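Local structure of agmatinase (Deinococcus radiodurans, 1WOI) at residues 141-146 with 229-234; 146-151 with 191-196. The protein probably catalyses the hydrolysis of agmatine to putrescine and urea, using two manganese ions in each subunit. One frame throughout, in Å; residues are numbered along the deposited sequence.

How the interactions relate
Interactions 1 and 2 follow one another out from the central parallel sheet of the arginase fold, their centres about 15 Å apart. Both use the chain leaving strand 137-142: residues 141-146 face the loop after the neighbouring strand 223-229, and residues 146-151 then pack against helix 188-196, so that Leu146 belongs to both. Along the sequence, interaction 2 is nested within the loop closed by interaction 1. The manganese of chain G and a metal-bound water also join them, since Asp147 from 146-151 shares that ion with Asp143 and Asp229. A single strand-end loop thus connects the buried metal centre to a helix beside the sheet.

Interaction 1: 141-146 with 229-234; sequences QLDAHL and DVDGFD. With MN (manganese (II) ion), chain H; MN (manganese (II) ion), chain G.
Asp143 and Asp229 meet at a pair of manganese ions, the binuclear cluster of the arginase fold, set where the neighbouring parallel strands 137-142 and 223-229 end. Asp143 bridges with both oxygens, OD1 on the manganese of chain H and OD2 on that of chain G. Asp229 bridges with OD2 alone, 2.2 Å from the chain G ion, and its carboxylate plane is turned 60° from that of Asp143. In Asp231, CG lies between the backbone N and the carbonyl carbon (chi1 64°), turning both oxygens to the chain H ion, with OD2 2.2 Å from the metal. His145 adds ND1 to the same ion at 2.3 Å, its ring almost perpendicular to the Asp231 carboxylate, whose OD2 lies at the ring edge. A water bridges the two ions, while His121 and Asp147 complete the chain G site. Carboxylates suit this place because the metal charge probably offsets their mutual repulsion.

Hydrogen bonds around the ligands help to position them. Asp143 OD1 accepts from His145 N, and Asp229 OD1 from Asp231 N, two Asx turns that help hold the carboxylates. In the second shell, Ala144 N donates to Asp231 OD1 nearly along its C-O axis (3.1 Å), tying the loops together. Gln141 NE2 donates to Asp143 OD2 and Leu146 O, both near its amide plane; it meets OD2 from above the carboxylate plane. Asp229 N donates to Leu142 O (2.9 Å), joining the strand ends. Glycine fits position 232 because a CB there would run into Asp143 N, and its own CA packs 3.8 Å from Asp143 C.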
loop_
_atom_site.group_PDB
_atom_site.type_symbol
_atom_site.label_atom_id
_atom_site.label_comp_id
_atom_site.label_asym_id
_atom_site.label_seq_id
_atom_site.Cartn_x
_atom_site.Cartn_y
_atom_site.Cartn_z
ATOM N N GLN A 141 32.502 7.479 -1.746
ATOM C CA GLN A 141 31.339 6.648 -1.464
ATOM C C GLN A 141 30.399 7.205 -0.390
ATOM O O GLN A 141 30.835 7.494 0.725
ATOM C CB GLN A 141 31.867 5.271 -1.036
ATOM C CG GLN A 141 30.850 4.212 -0.647
ATOM C CD GLN A 141 31.527 3.009 -0.005
ATOM O OE1 GLN A 141 32.756 2.912 0.005
ATOM N NE2 GLN A 141 30.732 2.088 0.534
ATOM N N LEU A 142 29.121 7.374 -0.735
ATOM C CA LEU A 142 28.119 7.824 0.233
ATOM C C LEU A 142 27.442 6.504 0.592
ATOM O O LEU A 142 26.912 5.817 -0.283
ATOM C CB LEU A 142 27.112 8.787 -0.401
ATOM C CG LEU A 142 27.622 10.166 -0.829
ATOM C CD1 LEU A 142 26.435 11.068 -1.136
ATOM C CD2 LEU A 142 28.446 10.778 0.286
ATOM N N ASP A 143 27.452 6.138 1.868
ATOM C CA ASP A 143 26.895 4.840 2.239
ATOM C C ASP A 143 26.788 4.730 3.751
ATOM O O ASP A 143 27.567 5.341 4.480
ATOM C CB ASP A 143 27.862 3.755 1.733
ATOM C CG ASP A 143 27.205 2.409 1.511
ATOM O OD1 ASP A 143 26.298 2.031 2.278
ATOM O OD2 ASP A 143 27.633 1.722 0.560
ATOM N N ALA A 144 25.824 3.947 4.220
ATOM C CA ALA A 144 25.681 3.722 5.646
ATOM C C ALA A 144 26.603 2.552 5.969
ATOM O O ALA A 144 26.957 2.331 7.122
ATOM C CB ALA A 144 24.229 3.358 5.987
ATOM N N HIS A 145 27.001 1.818 4.931
ATOM C CA HIS A 145 27.856 0.643 5.095
ATOM C C HIS A 145 29.192 0.765 4.354
ATOM O O HIS A 145 29.310 1.499 3.379
ATOM C CB HIS A 145 27.113 -0.611 4.613
ATOM C CG HIS A 145 25.681 -0.681 5.057
ATOM N ND1 HIS A 145 24.630 -0.305 4.246
ATOM C CD2 HIS A 145 25.127 -1.097 6.222
ATOM C CE1 HIS A 145 23.492 -0.487 4.891
ATOM N NE2 HIS A 145 23.765 -0.967 6.091
ATOM N N LEU A 146 30.201 0.038 4.825
ATOM C CA LEU A 146 31.529 0.094 4.215
ATOM C C LEU A 146 31.642 -0.714 2.918
ATOM O O LEU A 146 32.302 -0.288 1.968
ATOM C CB LEU A 146 32.577 -0.391 5.225
ATOM C CG LEU A 146 34.045 -0.217 4.823
ATOM C CD1 LEU A 146 34.376 1.273 4.725
ATOM C CD2 LEU A 146 34.935 -0.897 5.855
ATOM N N ASP A 229 25.107 5.251 -2.499
ATOM C CA ASP A 229 24.194 4.224 -2.001
ATOM C C ASP A 229 23.113 5.041 -1.300
ATOM O O ASP A 229 23.405 5.775 -0.348
ATOM C CB ASP A 229 24.902 3.330 -0.987
ATOM C CG ASP A 229 24.008 2.220 -0.460
ATOM O OD1 ASP A 229 22.780 2.414 -0.355
ATOM O OD2 ASP A 229 24.547 1.152 -0.127
ATOM N N VAL A 230 21.872 4.930 -1.757
ATOM C CA VAL A 230 20.808 5.716 -1.147
ATOM C C VAL A 230 20.638 5.506 0.354
ATOM O O VAL A 230 20.091 6.385 1.030
ATOM C CB VAL A 230 19.436 5.496 -1.853
ATOM C CG1 VAL A 230 19.570 5.764 -3.344
ATOM C CG2 VAL A 230 18.920 4.084 -1.603
ATOM N N ASP A 231 21.091 4.374 0.900
ATOM C CA ASP A 231 20.918 4.193 2.336
ATOM C C ASP A 231 21.872 5.061 3.146
ATOM O O ASP A 231 21.815 5.081 4.378
ATOM C CB ASP A 231 20.986 2.714 2.780
ATOM C CG ASP A 231 22.327 2.062 2.532
ATOM O OD1 ASP A 231 23.377 2.724 2.677
ATOM O OD2 ASP A 231 22.316 0.850 2.214
ATOM N N GLY A 232 22.731 5.803 2.449
ATOM C CA GLY A 232 23.621 6.722 3.140
ATOM C C GLY A 232 22.755 7.858 3.668
ATOM O O GLY A 232 23.062 8.498 4.682
ATOM N N PHE A 233 21.646 8.104 2.974
ATOM C CA PHE A 233 20.707 9.145 3.370
ATOM C C PHE A 233 19.812 8.659 4.486
ATOM O O PHE A 233 19.557 7.466 4.617
ATOM C CB PHE A 233 19.844 9.573 2.179
ATOM C CG PHE A 233 20.618 10.293 1.125
ATOM C CD1 PHE A 233 21.114 9.616 0.017
ATOM C CD2 PHE A 233 20.934 11.639 1.289
ATOM C CE1 PHE A 233 21.922 10.273 -0.912
ATOM C CE2 PHE A 233 21.742 12.305 0.367
ATOM C CZ PHE A 233 22.236 11.618 -0.734
ATOM N N ASP A 234 19.325 9.596 5.287
ATOM C CA ASP A 234 18.451 9.249 6.393
ATOM C C ASP A 234 17.187 8.565 5.861
ATOM O O ASP A 234 16.589 9.023 4.893
ATOM C CB ASP A 234 18.081 10.511 7.169
ATOM C CG ASP A 234 17.464 10.201 8.514
ATOM O OD1 ASP A 234 16.310 9.742 8.546
ATOM O OD2 ASP A 234 18.145 10.406 9.539
HETATM MN MN MN H . 24.528 0.645 2.143
HETATM MN MN MN G . 26.451 0.093 -0.103
HETATM O O HOH W 1 25.316 -1.584 1.157
#

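Interaction 2: 146-151 with 191-196; sequences LDFTDT and VAAARA. With MN (manganese (II) ion), chain G.
Phe148 presses its ring against Ala193 and Ala194 on helix 188-196. Its CB points toward the helix, and CG stands anti to the backbone N (chi1 -160°), which carries the ring outward to the helix surface. From CG the ring reaches CD2, which rests 3.9 Å from Ala194 CB. The next atom, CE2, comes 3.7 Å from the backbone N of Ala194. That same CE2 meets Ala193 CB at 3.9 Å, the methyl lying at the ring edge and near its plane. Alanines suit these two positions, since their short side chains let the ring come close to the helix backbone. His199 meets Phe148 edge-to-face, and Phe163 and Cys167 of helix 162-169 also pack on it.

The helix belongs to a beta-alpha-beta crossover of the arginase fold, linking strand 173-181 to its parallel neighbour 200-203. Here Leu146 complements the phenylalanine with a branched aliphatic tip. Its CD2 reaches Val191 CA at 3.6 Å and touches Val191 CG2 at 3.8 Å, although the CB of that valine points away. The same methyl meets Ala194 CB, so this alanine receives both apolar side chains. Leu69 of a second subunit packs on Val191. Replacing Phe148 by an alanine would probably open a gap beside Ala193 and Ala194 and deprive the His199 ring of its edge-to-face partner.

At Asp147 a positive phi (53°) goes with a sharp turn of the chain between Leu146 and Phe148, which face the helix, while the Asp147 side chain goes to the metal. Its OD2 binds the manganese of chain G at 2.1 Å, while OD1 accepts a weak hydrogen bond from the metal-bound water, 3.1 Å from the water oxygen.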
loop_
_atom_site.group_PDB
_atom_site.type_symbol
_atom_site.label_atom_id
_atom_site.label_comp_id
_atom_site.label_asym_id
_atom_site.label_seq_id
_atom_site.Cartn_x
_atom_site.Cartn_y
_atom_site.Cartn_z
ATOM N N LEU A 146 30.201 0.038 4.825
ATOM C CA LEU A 146 31.529 0.094 4.215
ATOM C C LEU A 146 31.642 -0.714 2.918
ATOM O O LEU A 146 32.302 -0.288 1.968
ATOM C CB LEU A 146 32.577 -0.391 5.225
ATOM C CG LEU A 146 34.045 -0.217 4.823
ATOM C CD1 LEU A 146 34.376 1.273 4.725
ATOM C CD2 LEU A 146 34.935 -0.897 5.855
ATOM N N ASP A 147 30.993 -1.875 2.888
ATOM C CA ASP A 147 31.010 -2.771 1.731
ATOM C C ASP A 147 32.414 -3.134 1.242
ATOM O O ASP A 147 32.695 -3.117 0.039
ATOM C CB ASP A 147 30.198 -2.172 0.576
ATOM C CG ASP A 147 28.745 -1.928 0.945
ATOM O OD1 ASP A 147 28.195 -2.663 1.796
ATOM O OD2 ASP A 147 28.146 -1.005 0.368
ATOM N N PHE A 148 33.289 -3.473 2.182
ATOM C CA PHE A 148 34.659 -3.860 1.866
ATOM C C PHE A 148 34.938 -5.253 2.448
ATOM O O PHE A 148 36.079 -5.582 2.783
ATOM C CB PHE A 148 35.645 -2.844 2.455
ATOM C CG PHE A 148 37.001 -2.869 1.798
ATOM C CD1 PHE A 148 37.141 -2.506 0.468
ATOM C CD2 PHE A 148 38.131 -3.267 2.506
ATOM C CE1 PHE A 148 38.392 -2.537 -0.159
ATOM C CE2 PHE A 148 39.384 -3.303 1.889
ATOM C CZ PHE A 148 39.512 -2.938 0.560
ATOM N N THR A 149 33.885 -6.058 2.555
ATOM C CA THR A 149 33.969 -7.416 3.100
ATOM C C THR A 149 34.497 -8.422 2.073
ATOM O O THR A 149 34.166 -8.350 0.888
ATOM C CB THR A 149 32.570 -7.875 3.611
ATOM O OG1 THR A 149 32.228 -7.125 4.787
ATOM C CG2 THR A 149 32.557 -9.369 3.938
ATOM N N ASP A 150 35.330 -9.353 2.529
ATOM C CA ASP A 150 35.887 -10.371 1.639
ATOM C C ASP A 150 34.789 -11.381 1.305
ATOM O O ASP A 150 34.350 -11.469 0.158
ATOM C CB ASP A 150 37.080 -11.082 2.303
ATOM C CG ASP A 150 37.718 -12.128 1.392
ATOM O OD1 ASP A 150 37.256 -12.269 0.239
ATOM O OD2 ASP A 150 38.682 -12.809 1.822
ATOM N N THR A 151 34.342 -12.127 2.314
ATOM C CA THR A 151 33.285 -13.126 2.139
ATOM C C THR A 151 32.142 -12.890 3.118
ATOM O O THR A 151 32.370 -12.533 4.275
ATOM C CB THR A 151 33.800 -14.567 2.376
ATOM O OG1 THR A 151 34.834 -14.877 1.435
ATOM C CG2 THR A 151 32.673 -15.558 2.209
ATOM N N VAL A 191 36.826 -3.242 8.019
ATOM C CA VAL A 191 37.204 -1.910 8.478
ATOM C C VAL A 191 38.720 -1.804 8.646
ATOM O O VAL A 191 39.334 -0.829 8.209
ATOM C CB VAL A 191 36.525 -1.575 9.824
ATOM C CG1 VAL A 191 37.044 -0.249 10.363
ATOM C CG2 VAL A 191 35.016 -1.504 9.636
ATOM N N ALA A 192 39.321 -2.808 9.281
ATOM C CA ALA A 192 40.765 -2.808 9.493
ATOM C C ALA A 192 41.515 -2.872 8.164
ATOM O O ALA A 192 42.522 -2.184 7.977
ATOM C CB ALA A 192 41.166 -3.989 10.382
ATOM N N ALA A 193 41.028 -3.700 7.242
ATOM C CA ALA A 193 41.662 -3.830 5.935
ATOM C C ALA A 193 41.591 -2.499 5.195
ATOM O O ALA A 193 42.589 -2.027 4.641
ATOM C CB ALA A 193 40.969 -4.916 5.117
ATOM N N ALA A 194 40.408 -1.894 5.178
ATOM C CA ALA A 194 40.242 -0.616 4.497
ATOM C C ALA A 194 41.219 0.411 5.065
ATOM O O ALA A 194 41.904 1.103 4.315
ATOM C CB ALA A 194 38.812 -0.115 4.652
ATOM N N ARG A 195 41.281 0.504 6.391
ATOM C CA ARG A 195 42.178 1.457 7.044
ATOM C C ARG A 195 43.645 1.151 6.738
ATOM O O ARG A 195 44.436 2.058 6.458
ATOM C CB ARG A 195 41.976 1.441 8.564
ATOM C CG ARG A 195 40.661 2.030 9.047
ATOM C CD ARG A 195 40.622 2.061 10.569
ATOM N NE ARG A 195 39.323 2.480 11.084
ATOM C CZ ARG A 195 38.810 3.696 10.922
ATOM N NH1 ARG A 195 39.490 4.624 10.255
ATOM N NH2 ARG A 195 37.618 3.983 11.432
ATOM N N ALA A 196 44.005 -0.127 6.807
ATOM C CA ALA A 196 45.376 -0.551 6.548
ATOM C C ALA A 196 45.808 -0.237 5.117
ATOM O O ALA A 196 47.000 -0.150 4.835
ATOM C CB ALA A 196 45.525 -2.048 6.834
HETATM MN MN MN G . 26.451 0.093 -0.103
HETATM O O HOH W 1 25.316 -1.584 1.157
#